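PDB 4GDI: neuraminidase from Influenza A virus, which belongs to the sialidase family that trims terminal sialic acids from glycoconjugates, although such activity is only presumed for this neuraminidase-like protein with a diverged putative active site. Local coordinates for residues Met15-Trp21 and Leu272-Trp278; Asn65-Leu69 and Thr347-Gly351; Arg186-Thr192 and Lys229-Ile235. All blocks are in the same frame, centred on the assembly; numbering follows the deposited sequence.

Interaction 1: residues Met15-Trp21 and Leu272-Trp278; sequences MCEVKGW and LDEKPAW
Trp-21 drives the edge of its indole into a face of Trp-278, a T-shaped pair whose planes stand at 90°. Trp-21 NE1 leads, 3.3 Å from Trp-278 CE3, with CD1 and CZ2 on either side of it also reaching the ring system; the centroids of its five-membered ring and the six-membered ring of Trp-278 lie 4.5 Å apart. Val-18 serves both indoles: with CG1 anti to the backbone N (chi1 175°), Val-18 CG1 lies over one face of Trp-21 toward its rim and 3.8 Å from Trp-278 NE1. Trp-278 NE1 makes a weak bond, 3.5 Å and bent to 132°, to Val-18 O near the plane of the ring, and a water accepts from NE1 and donates to Val-18 O. Leu-272 completes the apolar patch, CD2 at 4.3 Å from Trp-21 CH2 and CD1 at 4.1 Å from Met-15 SD. The sulfur also rests on Glu-274 CG, whose carboxylate turns to Lys-210 and Tyr-203. The contact joins two sheets of the beta-propeller, that of strands 20-25 and 352-362, with a classic bulge at Lys-19 and Gly-20 against Ile-362, and that of strands 277-281 and 289-296; Leu-293 touches both indoles, and strand 200-205 lies against Met-15.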
loop_
_atom_site.group_PDB
_atom_site.type_symbol
_atom_site.label_atom_id
_atom_site.label_comp_id
_atom_site.label_asym_id
_atom_site.label_seq_id
_atom_site.Cartn_x
_atom_site.Cartn_y
_atom_site.Cartn_z
ATOM N N MET A 15 -6.230 34.242 9.843
ATOM C CA MET A 15 -4.997 33.497 10.023
ATOM C C MET A 15 -4.693 33.357 11.499
ATOM O O MET A 15 -4.921 34.283 12.266
ATOM C CB MET A 15 -3.843 34.219 9.348
ATOM C CG MET A 15 -2.525 33.434 9.450
ATOM S SD MET A 15 -1.196 34.100 8.424
ATOM C CE MET A 15 -1.820 33.637 6.796
ATOM N N CYS A 16 -4.170 32.203 11.900
ATOM C CA CYS A 16 -3.747 32.018 13.281
ATOM C C CYS A 16 -2.636 33.010 13.602
ATOM O O CYS A 16 -1.843 33.370 12.729
ATOM C CB CYS A 16 -3.261 30.584 13.512
ATOM S SG CYS A 16 -4.506 29.314 13.209
ATOM N N GLU A 17 -2.584 33.473 14.844
ATOM C CA GLU A 17 -1.446 34.274 15.281
ATOM C C GLU A 17 -0.203 33.395 15.209
ATOM O O GLU A 17 -0.241 32.234 15.631
ATOM C CB GLU A 17 -1.635 34.762 16.713
ATOM C CG GLU A 17 -2.499 36.001 16.858
ATOM C CD GLU A 17 -2.007 36.904 17.977
ATOM O OE1 GLU A 17 -2.209 36.550 19.161
ATOM O OE2 GLU A 17 -1.398 37.954 17.668
ATOM N N VAL A 18 0.890 33.933 14.681
ATOM C CA VAL A 18 2.134 33.158 14.607
ATOM C C VAL A 18 3.220 33.745 15.497
ATOM O O VAL A 18 3.701 34.849 15.247
ATOM C CB VAL A 18 2.666 33.077 13.177
ATOM C CG1 VAL A 18 4.033 32.372 13.159
ATOM C CG2 VAL A 18 1.675 32.374 12.274
ATOM N N LYS A 19 3.615 32.991 16.518
ATOM C CA LYS A 19 4.648 33.434 17.454
ATOM C C LYS A 19 5.808 32.456 17.472
ATOM O O LYS A 19 6.787 32.653 18.182
ATOM C CB LYS A 19 4.067 33.570 18.858
ATOM C CG LYS A 19 2.902 34.542 18.932
ATOM C CD LYS A 19 2.394 34.737 20.353
ATOM C CE LYS A 19 0.922 35.138 20.351
ATOM N NZ LYS A 19 0.508 35.842 21.593
ATOM N N GLY A 20 5.699 31.397 16.684
ATOM C CA GLY A 20 6.780 30.439 16.574
ATOM C C GLY A 20 6.622 29.540 15.366
ATOM O O GLY A 20 5.600 29.578 14.687
ATOM N N TRP A 21 7.641 28.728 15.103
ATOM C CA TRP A 21 7.595 27.779 13.998
ATOM C C TRP A 21 8.164 26.459 14.468
ATOM O O TRP A 21 9.255 26.413 15.027
ATOM C CB TRP A 21 8.431 28.296 12.834
ATOM C CG TRP A 21 8.005 29.651 12.328
ATOM C CD1 TRP A 21 8.479 30.863 12.732
ATOM C CD2 TRP A 21 7.036 29.918 11.314
ATOM N NE1 TRP A 21 7.871 31.868 12.025
ATOM C CE2 TRP A 21 6.973 31.313 11.154
ATOM C CE3 TRP A 21 6.212 29.114 10.528
ATOM C CZ2 TRP A 21 6.116 31.919 10.240
ATOM C CZ3 TRP A 21 5.368 29.720 9.622
ATOM C CH2 TRP A 21 5.325 31.104 9.490
ATOM N N LEU A 272 5.969 36.057 4.866
ATOM C CA LEU A 272 4.590 36.098 5.341
ATOM C C LEU A 272 4.141 37.546 5.429
ATOM O O LEU A 272 4.542 38.282 6.328
ATOM C CB LEU A 272 4.441 35.411 6.693
ATOM C CG LEU A 272 3.010 35.179 7.190
ATOM C CD1 LEU A 272 2.245 34.288 6.240
ATOM C CD2 LEU A 272 3.017 34.557 8.585
ATOM N N ASP A 273 3.280 37.924 4.493
ATOM C CA ASP A 273 2.918 39.313 4.251
ATOM C C ASP A 273 1.654 39.664 5.043
ATOM O O ASP A 273 0.581 39.856 4.479
ATOM C CB ASP A 273 2.725 39.509 2.746
ATOM C CG ASP A 273 2.366 40.927 2.368
ATOM O OD1 ASP A 273 2.501 41.850 3.210
ATOM O OD2 ASP A 273 1.949 41.108 1.206
ATOM N N GLU A 274 1.834 39.730 6.361
ATOM C CA GLU A 274 0.788 40.067 7.311
ATOM C C GLU A 274 1.301 41.136 8.296
ATOM O O GLU A 274 2.356 41.731 8.102
ATOM C CB GLU A 274 0.383 38.803 8.075
ATOM C CG GLU A 274 -0.053 37.665 7.171
ATOM C CD GLU A 274 -1.367 37.970 6.478
ATOM O OE1 GLU A 274 -2.205 38.633 7.124
ATOM O OE2 GLU A 274 -1.563 37.570 5.304
ATOM N N LYS A 275 0.539 41.370 9.350
ATOM C CA LYS A 275 0.980 42.209 10.450
ATOM C C LYS A 275 0.741 41.441 11.740
ATOM O O LYS A 275 -0.403 41.266 12.146
ATOM C CB LYS A 275 0.188 43.513 10.490
ATOM C CG LYS A 275 0.487 44.470 9.350
ATOM C CD LYS A 275 -0.088 45.851 9.648
ATOM C CE LYS A 275 -0.073 46.725 8.408
ATOM N NZ LYS A 275 -1.262 47.623 8.361
ATOM N N PRO A 276 1.812 40.960 12.382
ATOM C CA PRO A 276 3.222 41.040 11.988
ATOM C C PRO A 276 3.546 40.274 10.717
ATOM O O PRO A 276 2.851 39.313 10.376
ATOM C CB PRO A 276 3.943 40.357 13.153
ATOM C CG PRO A 276 3.011 40.481 14.305
ATOM C CD PRO A 276 1.657 40.324 13.700
ATOM N N ALA A 277 4.610 40.700 10.044
ATOM C CA ALA A 277 5.160 39.960 8.925
ATOM C C ALA A 277 6.262 39.046 9.429
ATOM O O ALA A 277 6.794 39.251 10.519
ATOM C CB ALA A 277 5.723 40.917 7.895
ATOM N N TRP A 278 6.609 38.042 8.631
ATOM C CA TRP A 278 7.804 37.243 8.892
ATOM C C TRP A 278 8.641 37.163 7.640
ATOM O O TRP A 278 8.110 36.899 6.554
ATOM C CB TRP A 278 7.438 35.833 9.325
ATOM C CG TRP A 278 6.867 35.746 10.696
ATOM C CD1 TRP A 278 5.586 36.004 11.067
ATOM C CD2 TRP A 278 7.560 35.351 11.882
ATOM N NE1 TRP A 278 5.432 35.783 12.411
ATOM C CE2 TRP A 278 6.631 35.380 12.935
ATOM C CE3 TRP A 278 8.875 34.967 12.155
ATOM C CZ2 TRP A 278 6.977 35.059 14.241
ATOM C CZ3 TRP A 278 9.218 34.646 13.454
ATOM C CH2 TRP A 278 8.273 34.691 14.478
HETATM O O HOH W 1 3.233 37.184 14.337
#

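Interaction 2: residues Asn65-Leu69 and Thr347-Gly351; sequences NQHLL and TVGLG
The carbonyl oxygen of Gln-66 is approached by several groups at once where the 347-351 loop meets the short strand 67-68. Gly-349 brings a CA-H to it, with Gly-349 CA 3.1 Å from Gln-66 O, and the side chain of Leu-350 closes in with CG at 3.4 Å from the same oxygen. Having no CB, Gly-349 can press its backbone against this carbonyl. A water bridges the segments: it accepts from Gly-349 N at 2.9 Å and lies 3.0 Å from both Gln-66 O and Gln-66 OE1. The side-chain nitrogen NE2 of Gln-66 donates to Leu-34 O. On the other flank, His-67 CD2 stands 3.1 Å from Gly-349 O, the ring meeting this carbonyl obliquely, while its ND1 makes a weak bond back to Asn-65 O. Leu-350 CG sits between the backbone N and the carbonyl carbon (chi1 45°), which brings CG and CD2 against Gln-66 O, with CD2 also near His-67 O; Leu-68 CD1 crosses to Leu-350 CB at 3.9 Å. Thr-347 holds the loop: its OG1 accepts from Leu-350 N in an ST motif and donates to Gly-351 O at 2.7 Å, in the carbonyl plane on a lone pair, and Thr-347 N donates to the same oxygen. With no direct hydrogen bond joining the segments, the polar link between them runs through water, at a surface site where Gln-66 packs on Leu-69 of a neighbouring subunit.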
loop_
_atom_site.group_PDB
_atom_site.type_symbol
_atom_site.label_atom_id
_atom_site.label_comp_id
_atom_site.label_asym_id
_atom_site.label_seq_id
_atom_site.Cartn_x
_atom_site.Cartn_y
_atom_site.Cartn_z
ATOM N N ASN A 65 22.907 1.297 -5.379
ATOM C CA ASN A 65 24.218 1.137 -4.747
ATOM C C ASN A 65 24.982 2.454 -4.659
ATOM O O ASN A 65 26.150 2.532 -5.056
ATOM C CB ASN A 65 25.068 0.126 -5.523
ATOM C CG ASN A 65 24.344 -1.178 -5.764
ATOM O OD1 ASN A 65 24.055 -1.921 -4.824
ATOM N ND2 ASN A 65 24.052 -1.469 -7.028
ATOM N N GLN A 66 24.305 3.487 -4.166
ATOM C CA GLN A 66 24.920 4.794 -3.912
ATOM C C GLN A 66 25.136 5.656 -5.162
ATOM O O GLN A 66 25.443 6.850 -5.051
ATOM C CB GLN A 66 26.238 4.648 -3.141
ATOM C CG GLN A 66 26.085 3.904 -1.821
ATOM C CD GLN A 66 24.886 4.400 -1.020
ATOM O OE1 GLN A 66 24.688 5.606 -0.845
ATOM N NE2 GLN A 66 24.070 3.467 -0.552
ATOM N N HIS A 67 24.961 5.072 -6.342
ATOM C CA HIS A 67 25.052 5.852 -7.573
ATOM C C HIS A 67 23.696 5.936 -8.261
ATOM O O HIS A 67 22.702 5.428 -7.753
ATOM C CB HIS A 67 26.114 5.258 -8.503
ATOM C CG HIS A 67 27.452 5.121 -7.851
ATOM N ND1 HIS A 67 27.845 3.973 -7.191
ATOM C CD2 HIS A 67 28.475 5.999 -7.717
ATOM C CE1 HIS A 67 29.058 4.145 -6.698
ATOM N NE2 HIS A 67 29.463 5.366 -7.001
ATOM N N LEU A 68 23.652 6.601 -9.405
ATOM C CA LEU A 68 22.416 6.704 -10.152
ATOM C C LEU A 68 22.298 5.513 -11.079
ATOM O O LEU A 68 23.235 5.208 -11.810
ATOM C CB LEU A 68 22.392 7.996 -10.964
ATOM C CG LEU A 68 22.159 9.271 -10.157
ATOM C CD1 LEU A 68 23.174 10.318 -10.543
ATOM C CD2 LEU A 68 20.754 9.790 -10.380
ATOM N N LEU A 69 21.159 4.830 -11.030
ATOM C CA LEU A 69 20.831 3.843 -12.048
ATOM C C LEU A 69 20.963 4.534 -13.400
ATOM O O LEU A 69 20.536 5.677 -13.548
ATOM C CB LEU A 69 19.406 3.332 -11.858
ATOM C CG LEU A 69 19.057 2.034 -12.593
ATOM C CD1 LEU A 69 19.862 0.852 -12.038
ATOM C CD2 LEU A 69 17.554 1.751 -12.511
ATOM N N THR A 347 26.153 13.419 -0.721
ATOM C CA THR A 347 26.189 11.962 -0.807
ATOM C C THR A 347 27.536 11.500 -1.352
ATOM O O THR A 347 28.262 12.267 -1.970
ATOM C CB THR A 347 25.036 11.383 -1.668
ATOM O OG1 THR A 347 25.340 11.526 -3.061
ATOM C CG2 THR A 347 23.695 12.097 -1.344
ATOM N N VAL A 348 27.865 10.238 -1.117
ATOM C CA VAL A 348 29.166 9.734 -1.517
ATOM C C VAL A 348 29.188 9.418 -3.010
ATOM O O VAL A 348 30.205 9.617 -3.667
ATOM C CB VAL A 348 29.589 8.512 -0.673
ATOM C CG1 VAL A 348 28.632 7.345 -0.869
ATOM C CG2 VAL A 348 31.018 8.105 -1.015
ATOM N N GLY A 349 28.053 8.989 -3.561
ATOM C CA GLY A 349 28.035 8.464 -4.919
ATOM C C GLY A 349 27.165 9.144 -5.969
ATOM O O GLY A 349 27.178 8.731 -7.130
ATOM N N LEU A 350 26.400 10.167 -5.598
ATOM C CA LEU A 350 25.574 10.850 -6.598
ATOM C C LEU A 350 25.326 12.327 -6.299
ATOM O O LEU A 350 24.316 12.895 -6.708
ATOM C CB LEU A 350 24.250 10.106 -6.798
ATOM C CG LEU A 350 23.542 9.658 -5.525
ATOM C CD1 LEU A 350 22.875 10.846 -4.857
ATOM C CD2 LEU A 350 22.543 8.553 -5.844
ATOM N N GLY A 351 26.261 12.942 -5.589
ATOM C CA GLY A 351 26.283 14.381 -5.425
ATOM C C GLY A 351 25.319 14.915 -4.391
ATOM O O GLY A 351 24.896 14.204 -3.486
HETATM O O HOH W 2 25.700 8.005 -2.278
#

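Interaction 3: residues Arg186-Thr192 and Lys229-Ile235; sequences RWKQLNT and KELNYQI. With NAG (2-acetamido-2-deoxy-beta-D-glucopyranose), chain G; FUC (alpha-L-fucopyranose), chain B.
Leu-190 and Tyr-233 meet where two consecutive blades of the beta-propeller adjoin, each blade contributing its outermost strand, 183-189 and 233-236. Leu-190 CD2 sits squarely over the phenol ring in a CH-pi contact, 3.5 Å from the centroid of Tyr-233. The ring is also gripped at its far end: the backbone N-H of Asn-191 reaches Tyr-233 OH at 2.8 Å in a nearly straight bond (170°). Tyr-233 CG lies between its own backbone N and carbonyl carbon (chi1 78°), which sets the ring against Leu-190 CD2 and its OH at Asn-191 N. Beside it, Thr-192 CG2 touches Ile-235 CD1 at 3.6 Å.

At the opposite end of the interface the chemistry becomes ionic. Arg-186 NH2 donates to Glu-230 OE1 at 3.0 Å, leaving in the plane of its guanidinium but arriving above that of the carboxylate, the two planes being 59° apart. A water spans the same pair, accepting from Arg-186 NH1 and donating to Glu-230 OE1. Between the ionic and aromatic ends, Leu-231 CD1 slides alongside Arg-186 CG at 3.9 Å and against Lys-188 CB. The bent chain of Lys-188 reaches Leu-231 O through a weak bond from NZ, and a water links NZ weakly to Asn-232 OD1.

A second shell sets these groups. Glu-178, a calcium ligand seen for this protein although no calcium is bound there in this chain, makes a salt bridge to Arg-186 NE, Leu-225 backs Leu-190, Tyr-233 and Ile-235, and Thr-193 holds the amide oxygen of Asn-191. That asparagine is glycosylated: its ND2 is bonded to C1 of the first N-acetylglucosamine, and the fucose on O6 of that sugar turns back to the protein, its O4 donating to Ile-235 O at 3.2 Å.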
loop_
_atom_site.group_PDB
_atom_site.type_symbol
_atom_site.label_atom_id
_atom_site.label_comp_id
_atom_site.label_asym_id
_atom_site.label_seq_id
_atom_site.Cartn_x
_atom_site.Cartn_y
_atom_site.Cartn_z
ATOM N N ARG A 186 -10.053 33.250 -17.156
ATOM C CA ARG A 186 -9.454 34.475 -17.638
ATOM C C ARG A 186 -8.027 34.564 -17.126
ATOM O O ARG A 186 -7.581 33.727 -16.344
ATOM C CB ARG A 186 -10.269 35.690 -17.203
ATOM C CG ARG A 186 -10.462 35.779 -15.733
ATOM C CD ARG A 186 -11.485 36.831 -15.335
ATOM N NE ARG A 186 -11.885 36.598 -13.956
ATOM C CZ ARG A 186 -12.433 37.496 -13.147
ATOM N NH1 ARG A 186 -12.680 38.736 -13.557
ATOM N NH2 ARG A 186 -12.744 37.136 -11.909
ATOM N N TRP A 187 -7.298 35.560 -17.606
ATOM C CA TRP A 187 -5.968 35.810 -17.109
ATOM C C TRP A 187 -5.680 37.298 -17.175
ATOM O O TRP A 187 -6.353 38.053 -17.881
ATOM C CB TRP A 187 -4.931 34.993 -17.884
ATOM C CG TRP A 187 -4.960 35.198 -19.367
ATOM C CD1 TRP A 187 -5.662 34.475 -20.281
ATOM C CD2 TRP A 187 -4.240 36.187 -20.105
ATOM N NE1 TRP A 187 -5.434 34.957 -21.546
ATOM C CE2 TRP A 187 -4.560 36.009 -21.464
ATOM C CE3 TRP A 187 -3.358 37.209 -19.749
ATOM C CZ2 TRP A 187 -4.027 36.809 -22.464
ATOM C CZ3 TRP A 187 -2.830 38.002 -20.741
ATOM C CH2 TRP A 187 -3.167 37.801 -22.084
ATOM N N LYS A 188 -4.685 37.708 -16.408
ATOM C CA LYS A 188 -4.343 39.104 -16.272
ATOM C C LYS A 188 -2.818 39.174 -16.330
ATOM O O LYS A 188 -2.129 38.496 -15.573
ATOM C CB LYS A 188 -4.906 39.619 -14.941
ATOM C CG LYS A 188 -4.329 40.931 -14.423
ATOM C CD LYS A 188 -4.816 42.116 -15.204
ATOM C CE LYS A 188 -5.883 42.891 -14.444
ATOM N NZ LYS A 188 -7.179 42.163 -14.378
ATOM N N GLN A 189 -2.282 39.939 -17.271
ATOM C CA GLN A 189 -0.838 40.109 -17.328
ATOM C C GLN A 189 -0.462 41.182 -16.322
ATOM O O GLN A 189 -1.016 42.266 -16.343
ATOM C CB GLN A 189 -0.385 40.487 -18.741
ATOM C CG GLN A 189 1.121 40.456 -18.949
ATOM C CD GLN A 189 1.493 40.349 -20.424
ATOM O OE1 GLN A 189 1.112 39.391 -21.112
ATOM N NE2 GLN A 189 2.231 41.338 -20.918
ATOM N N LEU A 190 0.441 40.859 -15.408
ATOM C CA LEU A 190 0.887 41.819 -14.406
ATOM C C LEU A 190 1.834 42.851 -15.026
ATOM O O LEU A 190 2.638 42.512 -15.887
ATOM C CB LEU A 190 1.629 41.090 -13.290
ATOM C CG LEU A 190 0.832 39.994 -12.599
ATOM C CD1 LEU A 190 1.693 39.302 -11.548
ATOM C CD2 LEU A 190 -0.412 40.586 -11.999
ATOM N N ASN A 191 1.753 44.098 -14.571
ATOM C CA ASN A 191 2.757 45.098 -14.937
ATOM C C ASN A 191 3.989 44.956 -14.050
ATOM O O ASN A 191 4.012 45.419 -12.909
ATOM C CB ASN A 191 2.192 46.529 -14.866
ATOM C CG ASN A 191 3.241 47.591 -15.212
ATOM O OD1 ASN A 191 4.366 47.258 -15.597
ATOM N ND2 ASN A 191 2.880 48.867 -15.060
ATOM N N THR A 192 5.014 44.306 -14.584
ATOM C CA THR A 192 6.242 44.032 -13.839
ATOM C C THR A 192 7.450 44.759 -14.450
ATOM O O THR A 192 8.608 44.335 -14.301
ATOM C CB THR A 192 6.527 42.515 -13.788
ATOM O OG1 THR A 192 6.564 41.983 -15.123
ATOM C CG2 THR A 192 5.436 41.797 -12.980
ATOM N N LYS A 229 -9.628 37.699 -5.832
ATOM C CA LYS A 229 -10.346 36.761 -6.682
ATOM C C LYS A 229 -10.731 37.383 -8.018
ATOM O O LYS A 229 -10.986 36.672 -8.970
ATOM C CB LYS A 229 -11.626 36.289 -5.987
ATOM C CG LYS A 229 -11.469 35.053 -5.144
ATOM C CD LYS A 229 -12.837 34.530 -4.715
ATOM C CE LYS A 229 -13.364 33.475 -5.684
ATOM N NZ LYS A 229 -14.818 33.229 -5.501
ATOM N N GLU A 230 -10.803 38.710 -8.080
ATOM C CA GLU A 230 -11.181 39.401 -9.315
ATOM C C GLU A 230 -9.966 39.831 -10.153
ATOM O O GLU A 230 -10.112 40.513 -11.168
ATOM C CB GLU A 230 -12.031 40.623 -8.975
ATOM C CG GLU A 230 -13.304 40.272 -8.198
ATOM C CD GLU A 230 -14.184 39.228 -8.908
ATOM O OE1 GLU A 230 -14.188 39.147 -10.172
ATOM O OE2 GLU A 230 -14.866 38.473 -8.181
ATOM N N LEU A 231 -8.777 39.429 -9.712
ATOM C CA LEU A 231 -7.513 39.693 -10.411
ATOM C C LEU A 231 -7.066 41.139 -10.336
ATOM O O LEU A 231 -6.189 41.555 -11.084
ATOM C CB LEU A 231 -7.545 39.229 -11.866
ATOM C CG LEU A 231 -7.880 37.738 -12.009
ATOM C CD1 LEU A 231 -7.706 37.258 -13.449
ATOM C CD2 LEU A 231 -7.036 36.897 -11.071
ATOM N N ASN A 232 -7.646 41.899 -9.413
ATOM C CA ASN A 232 -7.030 43.150 -9.012
ATOM C C ASN A 232 -5.783 42.868 -8.202
ATOM O O ASN A 232 -5.727 41.872 -7.489
ATOM C CB ASN A 232 -8.016 43.995 -8.239
ATOM C CG ASN A 232 -8.995 44.654 -9.156
ATOM O OD1 ASN A 232 -8.590 45.326 -10.095
ATOM N ND2 ASN A 232 -10.279 44.431 -8.934
ATOM N N TYR A 233 -4.769 43.717 -8.321
ATOM C CA TYR A 233 -3.481 43.370 -7.731
ATOM C C TYR A 233 -2.608 44.583 -7.436
ATOM O O TYR A 233 -2.844 45.694 -7.928
ATOM C CB TYR A 233 -2.712 42.403 -8.651
ATOM C CG TYR A 233 -2.065 43.109 -9.821
ATOM C CD1 TYR A 233 -2.765 43.306 -11.001
ATOM C CD2 TYR A 233 -0.762 43.597 -9.738
ATOM C CE1 TYR A 233 -2.192 43.964 -12.079
ATOM C CE2 TYR A 233 -0.176 44.258 -10.811
ATOM C CZ TYR A 233 -0.905 44.439 -11.980
ATOM O OH TYR A 233 -0.359 45.085 -13.062
ATOM N N GLN A 234 -1.607 44.357 -6.593
ATOM C CA GLN A 234 -0.563 45.336 -6.366
ATOM C C GLN A 234 0.748 44.575 -6.184
ATOM O O GLN A 234 0.789 43.514 -5.559
ATOM C CB GLN A 234 -0.870 46.241 -5.163
ATOM C CG GLN A 234 -0.399 45.734 -3.813
ATOM C CD GLN A 234 -0.498 46.782 -2.696
ATOM O OE1 GLN A 234 -0.956 46.479 -1.584
ATOM N NE2 GLN A 234 -0.054 48.009 -2.977
ATOM N N ILE A 235 1.819 45.099 -6.758
ATOM C CA ILE A 235 3.133 44.539 -6.502
ATOM C C ILE A 235 3.838 45.493 -5.551
ATOM O O ILE A 235 3.793 46.702 -5.747
ATOM C CB ILE A 235 3.919 44.328 -7.805
ATOM C CG1 ILE A 235 3.254 43.208 -8.610
ATOM C CG2 ILE A 235 5.367 43.981 -7.511
ATOM C CD1 ILE A 235 3.820 43.021 -9.996
HETATM C C1 NAG G . 4.036 49.738 -15.016
HETATM C C2 NAG G . 3.327 51.083 -15.097
HETATM C C3 NAG G . 4.256 52.280 -14.886
HETATM C C4 NAG G . 5.207 52.047 -13.714
HETATM C C5 NAG G . 5.794 50.633 -13.751
HETATM C C6 NAG G . 6.675 50.369 -12.533
HETATM C C7 NAG G . 1.271 51.440 -16.264
HETATM C C8 NAG G . 0.524 51.513 -17.565
HETATM N N2 NAG G . 2.582 51.221 -16.333
HETATM O O3 NAG G . 3.394 53.333 -14.550
HETATM O O4 NAG G . 6.236 53.016 -13.722
HETATM O O5 NAG G . 4.735 49.696 -13.787
HETATM O O6 NAG G . 5.903 50.603 -11.373
HETATM O O7 NAG G . 0.682 51.576 -15.186
HETATM C C1 FUC B . 6.596 50.141 -10.202
HETATM C C2 FUC B . 5.634 50.253 -9.026
HETATM C C3 FUC B . 4.463 49.311 -9.272
HETATM C C4 FUC B . 5.025 47.903 -9.390
HETATM C C5 FUC B . 6.041 47.844 -10.531
HETATM C C6 FUC B . 6.673 46.454 -10.629
HETATM O O2 FUC B . 5.175 51.579 -8.952
HETATM O O3 FUC B . 3.532 49.379 -8.219
HETATM O O4 FUC B . 5.662 47.577 -8.175
HETATM O O5 FUC B . 7.058 48.809 -10.316
HETATM O O HOH W 3 -14.127 40.890 -12.186
HETATM O O HOH W 4 -12.814 34.746 -9.435
HETATM O O HOH W 5 -9.345 44.364 -12.859
#

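In the fold
The three contacts illustrate how chemistry follows position in a propeller. Interactions 1 and 3 are partly buried and follow one another around the fold: strand 233-236 of interaction 3 precedes strand 277-281 of interaction 1 in the chain, and the nearest atoms of the two interactions are about 7 Å apart. Interaction 1 relies on indoles and aliphatic groups, whereas interaction 3 runs from an ionic, watered end through an aromatic middle to a glycan. Interaction 2 is a surface contact across the chain's centre from both, about 40 Å between centres from interaction 1, and joins loop backbone to a short strand. Its loop precedes strand 352-362, which pairs with strand 20-25 of interaction 1, so one sheet serves both.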